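Local coordinates for protein exoglucanase A (Cellulomonas fimi, PDB 7CBD) that hydrolyses beta-1,4-glucosidic linkages of cellulose with inversion through this family 6 catalytic domain, releasing cellobiose from non-reducing chain ends, at residues L91-L96 with S122-P127; A221-I226 with G285-I290; N8-A13 with Y188-I193. One frame throughout, in Å; residues are numbered along the deposited sequence. Where two conformers were deposited one is given.

Contact 1: L91-L96 with S122-P127; sequences LVIYDL and SEYIDP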
ATOM      1  N   LEU A  91      -3.673  -4.067   9.751  1.00  5.23           N
ATOM      2  CA  LEU A  91      -5.062  -4.256   9.357  1.00  5.56           C
ATOM      3  C   LEU A  91      -5.427  -3.124   8.409  1.00  5.67           C
ATOM      4  O   LEU A  91      -5.133  -1.961   8.701  1.00  6.41           O
ATOM      5  CB  LEU A  91      -5.912  -4.116  10.616  1.00  6.59           C
ATOM      6  CG  LEU A  91      -7.214  -4.888  10.874  1.00 13.72           C
ATOM      7  CD1 LEU A  91      -8.221  -4.037  11.656  1.00 11.87           C
ATOM      8  CD2 LEU A  91      -7.837  -5.507   9.670  1.00 11.94           C
ATOM      9  N   VAL A  92      -6.060  -3.438   7.281  1.00  5.12           N
ATOM     10  CA  VAL A  92      -6.463  -2.407   6.324  1.00  5.05           C
ATOM     11  C   VAL A  92      -7.968  -2.191   6.398  1.00  4.90           C
ATOM     12  O   VAL A  92      -8.755  -3.128   6.195  1.00  5.27           O
ATOM     13  CB  VAL A  92      -6.031  -2.720   4.886  1.00  5.70           C
ATOM     14  CG1 VAL A  92      -6.186  -1.461   4.029  1.00  7.00           C
ATOM     15  CG2 VAL A  92      -4.595  -3.209   4.862  1.00  7.09           C
ATOM     16  N   ILE A  93      -8.345  -0.945   6.672  1.00  5.27           N
ATOM     17  CA  ILE A  93      -9.726  -0.488   6.686  1.00  4.90           C
ATOM     18  C   ILE A  93      -9.997   0.066   5.287  1.00  5.80           C
ATOM     19  O   ILE A  93      -9.356   1.034   4.863  1.00  5.79           O
ATOM     20  CB  ILE A  93      -9.895   0.605   7.756  1.00  6.11           C
ATOM     21  CG1 ILE A  93      -9.395   0.111   9.121  1.00  6.15           C
ATOM     22  CG2 ILE A  93     -11.331   1.096   7.828  1.00  7.24           C
ATOM     23  CD1 ILE A  93     -10.112  -1.116   9.641  1.00  7.74           C
ATOM     24  N   TYR A  94     -10.902  -0.571   4.540  1.00  5.21           N
ATOM     25  CA  TYR A  94     -11.001  -0.300   3.105  1.00  5.68           C
ATOM     26  C   TYR A  94     -12.391  -0.637   2.587  1.00  5.09           C
ATOM     27  O   TYR A  94     -12.559  -1.592   1.818  1.00  6.14           O
ATOM     28  CB  TYR A  94      -9.942  -1.106   2.340  1.00  6.19           C
ATOM     29  CG  TYR A  94      -9.762  -0.773   0.864  1.00  6.91           C
ATOM     30  CD1 TYR A  94      -9.691   0.541   0.419  1.00  7.40           C
ATOM     31  CD2 TYR A  94      -9.610  -1.788  -0.075  1.00  8.34           C
ATOM     32  CE1 TYR A  94      -9.506   0.839  -0.931  1.00  8.65           C
ATOM     33  CE2 TYR A  94      -9.420  -1.505  -1.410  1.00  9.47           C
ATOM     34  CZ  TYR A  94      -9.364  -0.193  -1.835  1.00 10.09           C
ATOM     35  OH  TYR A  94      -9.168   0.067  -3.175  1.00 12.00           O
ATOM     36  N   ASP A  95     -13.400   0.151   2.983  1.00  5.16           N
ATOM     37  CA  ASP A  95     -14.739  -0.104   2.465  1.00  5.15           C
ATOM     38  C   ASP A  95     -15.612   1.146   2.422  1.00  5.38           C
ATOM     39  O   ASP A  95     -16.837   1.035   2.543  1.00  6.29           O
ATOM     40  CB  ASP A  95     -15.438  -1.221   3.257  1.00  6.10           C
ATOM     41  CG  ASP A  95     -16.497  -1.945   2.445  1.00  6.37           C
ATOM     42  OD1 ASP A  95     -16.498  -1.856   1.193  1.00  6.88           O
ATOM     43  OD2 ASP A  95     -17.323  -2.630   3.082  1.00  7.86           O
ATOM     44  N   LEU A  96     -15.026   2.324   2.191  1.00  5.01           N
ATOM     45  CA  LEU A  96     -15.818   3.551   2.231  1.00  5.53           C
ATOM     46  C   LEU A  96     -16.950   3.510   1.208  1.00  5.86           C
ATOM     47  O   LEU A  96     -16.811   2.922   0.127  1.00  6.72           O
ATOM     48  CB  LEU A  96     -14.964   4.774   1.913  1.00  5.33           C
ATOM     49  CG  LEU A  96     -14.193   5.351   3.090  1.00  5.29           C
ATOM     50  CD1 LEU A  96     -13.143   6.309   2.590  1.00  5.78           C
ATOM     51  CD2 LEU A  96     -15.098   6.031   4.093  1.00  5.47           C
ATOM     52  N   SER A 122     -22.408   0.840  10.666  0.67 10.32           N
ATOM     53  CA  SER A 122     -23.012  -0.170  11.525  0.67 11.98           C
ATOM     54  C   SER A 122     -22.585  -1.592  11.194  0.67 11.69           C
ATOM     55  O   SER A 122     -22.513  -2.430  12.099  0.67 12.87           O
ATOM     56  CB  SER A 122     -24.540  -0.067  11.469  0.67 14.28           C
ATOM     57  OG  SER A 122     -25.038  -0.557  10.237  0.67 16.05           O
ATOM     58  N   GLU A 123     -22.312  -1.891   9.923  1.00 11.08           N
ATOM     59  CA  GLU A 123     -21.995  -3.245   9.493  1.00 11.07           C
ATOM     60  C   GLU A 123     -20.536  -3.444   9.125  1.00  9.58           C
ATOM     61  O   GLU A 123     -20.118  -4.589   8.906  1.00 10.45           O
ATOM     62  CB  GLU A 123     -22.875  -3.654   8.298  1.00 14.39           C
ATOM     63  CG  GLU A 123     -24.359  -3.738   8.611  1.00 19.16           C
ATOM     64  CD  GLU A 123     -25.224  -3.876   7.360  1.00 24.46           C
ATOM     65  OE1 GLU A 123     -24.811  -4.582   6.411  1.00 26.57           O
ATOM     66  OE2 GLU A 123     -26.317  -3.262   7.319  1.00 26.69           O
ATOM     67  N   TYR A 124     -19.751  -2.371   9.047  1.00  7.93           N
ATOM     68  CA  TYR A 124     -18.332  -2.494   8.733  1.00  7.57           C
ATOM     69  C   TYR A 124     -17.477  -1.989   9.892  1.00  6.44           C
ATOM     70  O   TYR A 124     -16.808  -2.792  10.551  1.00  7.32           O
ATOM     71  CB  TYR A 124     -18.020  -1.812   7.393  1.00  7.01           C
ATOM     72  CG  TYR A 124     -16.569  -1.950   7.004  1.00  6.38           C
ATOM     73  CD1 TYR A 124     -16.077  -3.141   6.473  1.00  6.79           C
ATOM     74  CD2 TYR A 124     -15.685  -0.895   7.193  1.00  6.33           C
ATOM     75  CE1 TYR A 124     -14.721  -3.278   6.147  1.00  6.65           C
ATOM     76  CE2 TYR A 124     -14.335  -1.022   6.871  1.00  6.76           C
ATOM     77  CZ  TYR A 124     -13.862  -2.212   6.348  1.00  6.92           C
ATOM     78  OH  TYR A 124     -12.525  -2.330   6.039  1.00  6.85           O
ATOM     79  N   ILE A 125     -17.496  -0.687  10.189  1.00  6.86           N
ATOM     80  CA  ILE A 125     -16.648  -0.171  11.262  1.00  6.44           C
ATOM     81  C   ILE A 125     -17.057  -0.748  12.617  1.00  7.19           C
ATOM     82  O   ILE A 125     -16.208  -1.188  13.400  1.00  7.82           O
ATOM     83  CB  ILE A 125     -16.629   1.369  11.274  1.00  6.43           C
ATOM     84  CG1 ILE A 125     -15.996   1.927   9.992  1.00  6.84           C
ATOM     85  CG2 ILE A 125     -15.885   1.879  12.505  1.00  7.15           C
ATOM     86  CD1 ILE A 125     -14.563   1.503   9.746  1.00  7.63           C
ATOM     87  N   ASP A 126     -18.354  -0.727  12.935  1.00  7.51           N
ATOM     88  CA  ASP A 126     -18.758  -1.167  14.274  1.00  8.25           C
ATOM     89  C   ASP A 126     -18.318  -2.592  14.585  1.00  8.17           C
ATOM     90  O   ASP A 126     -17.741  -2.811  15.665  1.00  8.50           O
ATOM     91  CB  ASP A 126     -20.262  -0.971  14.510  1.00  9.24           C
ATOM     92  CG  ASP A 126     -20.644   0.477  14.769  1.00 10.10           C
ATOM     93  OD1 ASP A 126     -19.748   1.349  14.837  1.00 11.03           O
ATOM     94  OD2 ASP A 126     -21.862   0.738  14.894  1.00 12.97           O
ATOM     95  N   PRO A 127     -18.546  -3.594  13.725  1.00  7.77           N
ATOM     96  CA  PRO A 127     -18.086  -4.949  14.078  1.00  8.53           C
ATOM     97  C   PRO A 127     -16.578  -5.077  14.126  1.00  8.33           C
ATOM     98  O   PRO A 127     -16.058  -5.852  14.935  1.00  9.06           O
ATOM     99  CB  PRO A 127     -18.702  -5.844  12.992  1.00  9.90           C
ATOM    100  CG  PRO A 127     -19.804  -5.034  12.391  1.00 12.51           C
ATOM    101  CD  PRO A 127     -19.400  -3.602  12.520  1.00  8.95           C
TER

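Contact 2: A221-I226 with G285-I290; sequences AGFASI and GFPSSI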
ATOM      1  N   ALA A 221     -11.158  13.460  19.052  1.00  7.54           N
ATOM      2  CA  ALA A 221      -9.863  13.642  19.699  1.00  7.84           C
ATOM      3  C   ALA A 221      -8.937  14.598  18.951  1.00  7.78           C
ATOM      4  O   ALA A 221      -7.809  14.833  19.401  1.00  9.68           O
ATOM      5  CB  ALA A 221      -9.179  12.292  19.919  1.00  8.37           C
ATOM      6  N   GLY A 222      -9.373  15.147  17.821  1.00  7.20           N
ATOM      7  CA  GLY A 222      -8.525  16.081  17.098  1.00  7.47           C
ATOM      8  C   GLY A 222      -7.310  15.394  16.510  1.00  7.04           C
ATOM      9  O   GLY A 222      -7.377  14.265  16.010  1.00  7.73           O
ATOM     10  N   PHE A 223      -6.169  16.079  16.585  1.00  7.68           N
ATOM     11  CA  PHE A 223      -4.962  15.558  15.954  1.00  8.20           C
ATOM     12  C   PHE A 223      -4.526  14.226  16.550  1.00  9.19           C
ATOM     13  O   PHE A 223      -3.918  13.411  15.853  1.00 10.41           O
ATOM     14  CB  PHE A 223      -3.851  16.606  15.986  1.00  8.78           C
ATOM     15  CG  PHE A 223      -4.088  17.743  15.028  1.00  9.09           C
ATOM     16  CD1 PHE A 223      -3.853  17.578  13.672  1.00  9.80           C
ATOM     17  CD2 PHE A 223      -4.596  18.954  15.473  1.00  9.91           C
ATOM     18  CE1 PHE A 223      -4.102  18.609  12.777  1.00 10.19           C
ATOM     19  CE2 PHE A 223      -4.846  19.991  14.586  1.00 11.07           C
ATOM     20  CZ  PHE A 223      -4.595  19.819  13.238  1.00 11.41           C
ATOM     21  N   ALA A 224      -4.863  13.960  17.813  1.00  8.81           N
ATOM     22  CA  ALA A 224      -4.491  12.686  18.424  1.00  8.90           C
ATOM     23  C   ALA A 224      -5.131  11.482  17.738  1.00  7.41           C
ATOM     24  O   ALA A 224      -4.674  10.349  17.942  1.00  8.29           O
ATOM     25  CB  ALA A 224      -4.864  12.689  19.905  1.00 10.82           C
ATOM     26  N   SER A 225      -6.183  11.693  16.946  0.80  6.63           N
ATOM     27  CA  SER A 225      -6.859  10.579  16.285  0.80  6.42           C
ATOM     28  C   SER A 225      -5.986   9.884  15.257  0.80  6.97           C
ATOM     29  O   SER A 225      -6.248   8.719  14.932  0.80  7.77           O
ATOM     30  CB  SER A 225      -8.118  11.073  15.582  0.80  6.38           C
ATOM     31  OG  SER A 225      -9.034  11.611  16.514  0.80  6.08           O
ATOM     32  N   ILE A 226      -4.989  10.577  14.719  1.00  6.29           N
ATOM     33  CA  ILE A 226      -4.157  10.065  13.639  1.00  5.84           C
ATOM     34  C   ILE A 226      -2.736   9.918  14.159  1.00  5.24           C
ATOM     35  O   ILE A 226      -2.077  10.912  14.482  1.00  6.70           O
ATOM     36  CB  ILE A 226      -4.207  10.996  12.417  1.00  6.58           C
ATOM     37  CG1 ILE A 226      -5.635  11.080  11.868  1.00  7.75           C
ATOM     38  CG2 ILE A 226      -3.247  10.522  11.345  1.00  7.36           C
ATOM     39  CD1 ILE A 226      -5.844  12.190  10.856  1.00  8.76           C
ATOM     40  N   GLY A 285      -0.805  21.603  10.918  1.00  8.22           N
ATOM     41  CA  GLY A 285      -1.340  21.503  12.262  1.00  8.37           C
ATOM     42  C   GLY A 285      -1.011  20.218  12.996  1.00  7.77           C
ATOM     43  O   GLY A 285      -1.240  20.133  14.203  1.00  8.15           O
ATOM     44  N   PHE A 286      -0.482  19.213  12.300  1.00  7.37           N
ATOM     45  CA  PHE A 286      -0.156  17.957  12.957  1.00  6.93           C
ATOM     46  C   PHE A 286       1.080  18.124  13.835  1.00  7.21           C
ATOM     47  O   PHE A 286       1.972  18.914  13.518  1.00  7.66           O
ATOM     48  CB  PHE A 286       0.089  16.867  11.912  1.00  7.01           C
ATOM     49  CG  PHE A 286      -1.175  16.360  11.288  1.00  6.47           C
ATOM     50  CD1 PHE A 286      -1.887  15.325  11.883  1.00  7.05           C
ATOM     51  CD2 PHE A 286      -1.693  16.957  10.143  1.00  6.59           C
ATOM     52  CE1 PHE A 286      -3.076  14.875  11.336  1.00  7.98           C
ATOM     53  CE2 PHE A 286      -2.884  16.510   9.592  1.00  7.14           C
ATOM     54  CZ  PHE A 286      -3.573  15.463  10.191  1.00  7.53           C
ATOM     55  N   PRO A 287       1.160  17.390  14.943  1.00  6.93           N
ATOM     56  CA  PRO A 287       2.363  17.457  15.776  1.00  7.19           C
ATOM     57  C   PRO A 287       3.540  16.817  15.058  1.00  7.33           C
ATOM     58  O   PRO A 287       3.385  15.892  14.256  1.00  8.43           O
ATOM     59  CB  PRO A 287       1.976  16.661  17.026  1.00  7.73           C
ATOM     60  CG  PRO A 287       0.951  15.670  16.533  1.00  8.02           C
ATOM     61  CD  PRO A 287       0.184  16.408  15.450  1.00  7.42           C
ATOM     62  N   SER A 288       4.740  17.321  15.354  1.00  8.25           N
ATOM     63  CA  SER A 288       5.938  16.814  14.691  1.00 10.18           C
ATOM     64  C   SER A 288       6.171  15.332  14.958  1.00  8.40           C
ATOM     65  O   SER A 288       6.910  14.686  14.203  1.00  9.33           O
ATOM     66  CB  SER A 288       7.160  17.642  15.093  1.00 13.59           C
ATOM     67  OG  SER A 288       7.428  17.512  16.476  1.00 16.54           O
ATOM     68  N   SER A 289       5.557  14.780  16.007  0.89  7.93           N
ATOM     69  CA  SER A 289       5.716  13.381  16.385  0.89  7.16           C
ATOM     70  C   SER A 289       5.052  12.409  15.415  0.89  7.15           C
ATOM     71  O   SER A 289       5.277  11.203  15.538  0.89  7.28           O
ATOM     72  CB  SER A 289       5.130  13.172  17.783  0.89  7.74           C
ATOM     73  OG  SER A 289       3.817  13.706  17.862  0.89  8.36           O
ATOM     74  N   ILE A 290       4.230  12.880  14.474  1.00  6.31           N
ATOM     75  CA  ILE A 290       3.642  11.952  13.511  1.00  6.07           C
ATOM     76  C   ILE A 290       4.751  11.174  12.810  1.00  6.66           C
ATOM     77  O   ILE A 290       5.820  11.715  12.499  1.00  7.39           O
ATOM     78  CB  ILE A 290       2.721  12.654  12.496  1.00  6.22           C
ATOM     79  CG1 ILE A 290       3.471  13.765  11.742  1.00  6.89           C
ATOM     80  CG2 ILE A 290       1.447  13.161  13.189  1.00  8.35           C
ATOM     81  CD1 ILE A 290       2.778  14.271  10.479  1.00  7.60           C
TER

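Contact 3: N8-A13 with Y188-I193; sequences NPYAGA and YNYIDI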
ATOM      1  N   ASN A   8       5.448   5.059  18.492  1.00  6.76           N
ATOM      2  CA  ASN A   8       5.712   4.210  17.335  1.00  6.37           C
ATOM      3  C   ASN A   8       5.465   2.768  17.752  1.00  6.88           C
ATOM      4  O   ASN A   8       6.314   2.160  18.424  1.00  7.08           O
ATOM      5  CB  ASN A   8       7.142   4.384  16.832  1.00  6.67           C
ATOM      6  CG  ASN A   8       7.446   3.477  15.654  1.00  6.38           C
ATOM      7  OD1 ASN A   8       6.558   2.788  15.148  1.00  6.51           O
ATOM      8  ND2 ASN A   8       8.695   3.458  15.219  1.00  8.01           N
ATOM      9  N   PRO A   9       4.323   2.184  17.367  1.00  6.43           N
ATOM     10  CA  PRO A   9       4.027   0.810  17.793  1.00  6.11           C
ATOM     11  C   PRO A   9       4.993  -0.217  17.227  1.00  6.28           C
ATOM     12  O   PRO A   9       5.099  -1.319  17.785  1.00  7.01           O
ATOM     13  CB  PRO A   9       2.593   0.587  17.291  1.00  7.26           C
ATOM     14  CG  PRO A   9       2.504   1.474  16.075  1.00  6.63           C
ATOM     15  CD  PRO A   9       3.302   2.705  16.442  1.00  6.89           C
ATOM     16  N   TYR A  10       5.728   0.122  16.161  1.00  5.67           N
ATOM     17  CA  TYR A  10       6.672  -0.805  15.546  1.00  6.22           C
ATOM     18  C   TYR A  10       8.012  -0.877  16.269  1.00  7.03           C
ATOM     19  O   TYR A  10       8.740  -1.852  16.073  1.00  7.55           O
ATOM     20  CB  TYR A  10       6.915  -0.427  14.085  1.00  6.68           C
ATOM     21  CG  TYR A  10       5.685  -0.515  13.205  1.00  6.44           C
ATOM     22  CD1 TYR A  10       5.382  -1.682  12.517  1.00  6.36           C
ATOM     23  CD2 TYR A  10       4.840   0.577  13.045  1.00  6.69           C
ATOM     24  CE1 TYR A  10       4.258  -1.766  11.702  1.00  6.43           C
ATOM     25  CE2 TYR A  10       3.716   0.509  12.234  1.00  6.46           C
ATOM     26  CZ  TYR A  10       3.436  -0.661  11.562  1.00  6.29           C
ATOM     27  OH  TYR A  10       2.318  -0.712  10.764  1.00  6.36           O
ATOM     28  N   ALA A  11       8.360   0.119  17.082  1.00  7.30           N
ATOM     29  CA  ALA A  11       9.694   0.151  17.678  1.00  8.53           C
ATOM     30  C   ALA A  11       9.872  -1.022  18.637  1.00  8.84           C
ATOM     31  O   ALA A  11       9.085  -1.191  19.573  1.00  8.92           O
ATOM     32  CB  ALA A  11       9.924   1.481  18.392  1.00  9.70           C
ATOM     33  N   GLY A  12      10.908  -1.830  18.406  1.00  8.78           N
ATOM     34  CA  GLY A  12      11.158  -2.985  19.242  1.00  9.46           C
ATOM     35  C   GLY A  12      10.138  -4.093  19.118  1.00  9.26           C
ATOM     36  O   GLY A  12      10.131  -5.007  19.947  1.00 11.15           O
ATOM     37  N   ALA A  13       9.287  -4.055  18.096  1.00  8.93           N
ATOM     38  CA  ALA A  13       8.184  -4.991  17.961  1.00  8.70           C
ATOM     39  C   ALA A  13       8.412  -5.926  16.779  1.00  8.96           C
ATOM     40  O   ALA A  13       9.193  -5.644  15.868  1.00 10.92           O
ATOM     41  CB  ALA A  13       6.868  -4.232  17.764  1.00  9.58           C
ATOM     42  N   TYR A 188      -3.540   1.948  16.403  1.00  5.71           N
ATOM     43  CA  TYR A 188      -2.716   3.043  15.903  1.00  5.88           C
ATOM     44  C   TYR A 188      -3.162   3.311  14.476  1.00  5.74           C
ATOM     45  O   TYR A 188      -3.099   2.417  13.629  1.00  5.97           O
ATOM     46  CB  TYR A 188      -1.234   2.635  15.945  1.00  5.91           C
ATOM     47  CG  TYR A 188      -0.773   2.422  17.376  1.00  6.12           C
ATOM     48  CD1 TYR A 188      -0.095   3.426  18.054  1.00  6.71           C
ATOM     49  CD2 TYR A 188      -1.071   1.245  18.071  1.00  6.38           C
ATOM     50  CE1 TYR A 188       0.289   3.269  19.381  1.00  7.25           C
ATOM     51  CE2 TYR A 188      -0.690   1.072  19.403  1.00  6.63           C
ATOM     52  CZ  TYR A 188      -0.013   2.095  20.053  1.00  7.53           C
ATOM     53  OH  TYR A 188       0.367   1.960  21.375  1.00  9.12           O
ATOM     54  N   ASN A 189      -3.643   4.523  14.214  1.00  4.93           N
ATOM     55  CA  ASN A 189      -4.279   4.854  12.945  1.00  4.74           C
ATOM     56  C   ASN A 189      -3.273   5.515  12.018  1.00  4.88           C
ATOM     57  O   ASN A 189      -2.745   6.591  12.332  1.00  5.81           O
ATOM     58  CB  ASN A 189      -5.451   5.803  13.175  1.00  5.25           C
ATOM     59  CG  ASN A 189      -6.590   5.141  13.895  1.00  5.57           C
ATOM     60  OD1 ASN A 189      -6.819   3.944  13.751  1.00  7.54           O
ATOM     61  ND2 ASN A 189      -7.313   5.915  14.688  1.00  7.07           N
ATOM     62  N   TYR A 190      -3.038   4.887  10.866  1.00  5.19           N
ATOM     63  CA  TYR A 190      -2.156   5.419   9.834  1.00  5.15           C
ATOM     64  C   TYR A 190      -3.012   5.784   8.629  1.00  5.42           C
ATOM     65  O   TYR A 190      -3.541   4.902   7.942  1.00  5.88           O
ATOM     66  CB  TYR A 190      -1.077   4.403   9.469  1.00  5.89           C
ATOM     67  CG  TYR A 190       0.001   4.293  10.528  1.00  5.44           C
ATOM     68  CD1 TYR A 190       1.153   5.068  10.452  1.00  5.25           C
ATOM     69  CD2 TYR A 190      -0.137   3.426  11.615  1.00  5.71           C
ATOM     70  CE1 TYR A 190       2.149   4.985  11.428  1.00  5.73           C
ATOM     71  CE2 TYR A 190       0.849   3.337  12.600  1.00  5.81           C
ATOM     72  CZ  TYR A 190       1.989   4.118  12.491  1.00  6.15           C
ATOM     73  OH  TYR A 190       2.972   4.030  13.453  1.00  7.08           O
ATOM     74  N   ILE A 191      -3.162   7.084   8.391  1.00  5.24           N
ATOM     75  CA  ILE A 191      -3.970   7.577   7.282  1.00  5.54           C
ATOM     76  C   ILE A 191      -3.201   7.387   5.977  1.00  4.67           C
ATOM     77  O   ILE A 191      -2.012   7.707   5.884  1.00  5.65           O
ATOM     78  CB  ILE A 191      -4.343   9.051   7.519  1.00  6.40           C
ATOM     79  CG1 ILE A 191      -5.473   9.159   8.556  1.00  7.30           C
ATOM     80  CG2 ILE A 191      -4.703   9.754   6.207  1.00  7.09           C
ATOM     81  CD1 ILE A 191      -6.862   8.901   7.990  1.00  8.52           C
ATOM     82  N   ASP A 192      -3.879   6.874   4.955  1.00  4.86           N
ATOM     83  CA  ASP A 192      -3.237   6.692   3.664  1.00  4.89           C
ATOM     84  C   ASP A 192      -2.965   8.044   3.007  1.00  5.57           C
ATOM     85  O   ASP A 192      -3.818   8.936   3.009  1.00  5.28           O
ATOM     86  CB  ASP A 192      -4.145   5.876   2.754  1.00  5.80           C
ATOM     87  CG  ASP A 192      -3.510   5.606   1.427  1.00  5.67           C
ATOM     88  OD1 ASP A 192      -2.790   4.597   1.350  1.00  6.72           O
ATOM     89  OD2 ASP A 192      -3.698   6.415   0.485  1.00  6.11           O
ATOM     90  N   ILE A 193      -1.774   8.184   2.417  1.00  4.96           N
ATOM     91  CA  ILE A 193      -1.406   9.433   1.752  1.00  5.46           C
ATOM     92  C   ILE A 193      -1.009   9.221   0.292  1.00  5.18           C
ATOM     93  O   ILE A 193      -0.194   9.971  -0.258  1.00  6.69           O
ATOM     94  CB  ILE A 193      -0.348  10.237   2.539  1.00  6.13           C
ATOM     95  CG1 ILE A 193       0.954   9.447   2.699  1.00  6.26           C
ATOM     96  CG2 ILE A 193      -0.916  10.681   3.870  1.00  7.31           C
ATOM     97  CD1 ILE A 193       2.141  10.328   3.012  1.00  8.38           C
TER

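Contact 1: L91-L96 with S122-P127
With CG anti to the backbone N (chi1 -178°), Tyr124 reaches straight out from helix 114-132 to the end of strand 87-93, where Asp95 lays its CB over the tyrosine ring. Asp95 CB sits 3.5 Å from the centroid of the Tyr124 ring, almost on the ring normal, a CH-pi contact over one face. Asp95 OD2 comes to 3.6 Å from Tyr124 CD1. The phenol oxygen is gripped twice: the backbone N of Tyr94 donates to Tyr124 OH over 2.8 Å in a nearly straight bond (169°), and Met54 O of the adjoining strand 52-54 is its second partner. This fixes the ring lengthwise and ties two neighbouring strand ends to one helix. Strand 87-93, helix 114-132 and the next parallel strand, 141-146, make a beta-alpha-beta crossover of the glycoside hydrolase family 6 barrel; the local strand and helix axes run 147° apart, 11.4 Å at closest. Ile93 meets the Tyr124 ring at its edge, Ile93 CG2 lying 3.8 Å from Tyr124 CE2. The same methyl, Ile93 CG2, touches Ile125 CD1 at 3.8 Å, the two side chains crossing at about a right angle. The CB of Tyr94 points away from the helix, and its ring extends toward Asp149, the predicted proton donor; Tyr94 OH bonds to Asp100, and Trp53 meets the ring edge-to-face.

Contact 2: A221-I226 with G285-I290
Phe223 and Phe286 join two loops that each lead from a helix into a strand of the family 6 alpha/beta barrel: loop 221-226 runs from helix 202-218 to strand 228-231, and loop 285-290 from helix 270-283 to the neighbouring parallel strand 291-295. Gly285 closes the second helix in a Schellman motif, while 223-225 forms a short 3-10 turn.

The aromatic pair is T-shaped: the edge of Phe223 is directed at the face of Phe286, with centroids 4.9 Å apart and planes at 80°. Phe223 CD1 does the touching, lying over the rim of the Phe286 ring, 3.5 Å from Phe286 CD1. A chi1 of -72° places Phe223 CG beside its own backbone N and sends the ring across to the other loop. Phe286 also meets Phe229 of strand 228-231 edge-to-face.

Ring also meets backbone: the carbonyl of Gly285 covers a face of Phe223, its O 3.4 Å above the ring plane over the centre. Any CB at Gly285 would run into Phe223 CZ, and the backbone angles there, with phi at 132°, would also press it against the preceding carbonyl, so the glycine suits both the helix end and the ring.

Apolar packing completes the interface. Ile226 CD1 lies in the plane of the Phe286 ring at its edge, 3.9 Å from Phe286 CE1, and Ala216 of helix 202-218 touches Phe223, Ile226 and Phe286 alike. Pro287 CD rests 4.1 Å from Phe223 CB. Ile290, ending a type I turn that begins at Pro287, makes a looser methyl-to-carbonyl approach, its CG2 4.4 Å from Ile226 O.

Contact 3: N8-A13 with Y188-I193
Pro9 lies against two tyrosines of one strand, spaced two residues apart, and meets each differently. Over Tyr188 it makes a CH-pi contact, Pro9 CB standing 3.7 Å from the ring centroid and nearly on the normal. Pro9 CG lies at the edge of the Tyr190 ring, and Pro9 CD is 3.3 Å from Tyr190 OH. Tyr10 approaches the same hydroxyl edge-on, its CE2 3.8 Å from Tyr190 OH, although the polar partner of that oxygen is Asp359. An Asx turn shapes the loop: with CG anti to the backbone N (chi1 178°), Asn8 turns OD1 forward along the loop to accept from Tyr10 N at 3.0 Å, the donor lying 55° out of the carbonyl plane. Tyr188 also stacks with His5 and bonds through OH to Val6 N, so an alanine here would probably leave Pro9 and His5 without their ring and Val6 N without its acceptor. Tyr10 OH pairs with Asn90 of strand 87-93, and Asp359 belongs to strand 358-362; the N-terminal loop thus packs on residues from several parallel strands, consistent with a loop that covers the end of the family 6 alpha/beta barrel where those strands begin.

Contacts 2 and 3 touch: Asn189 ND2 of strand 187-192 probably hydrogen-bonds to Ser225 O at 3.0 Å, and Ile191 CG1 packs on Ile226 CG2 at 3.8 Å, their centres being about 13 Å apart. Contact 1 stands off, its centre about 18 Å from that of contact 3 and about 22 Å from that of contact 2, but it shares the barrel sheet with contact 3 and is nested in the loop which that contact closes. Contact 1 alone borders the active site: the side chain of Tyr94 lies about 5 Å from that of Asp149, the predicted proton donor, and about 9 Å from that of Asp371, the predicted nucleophile.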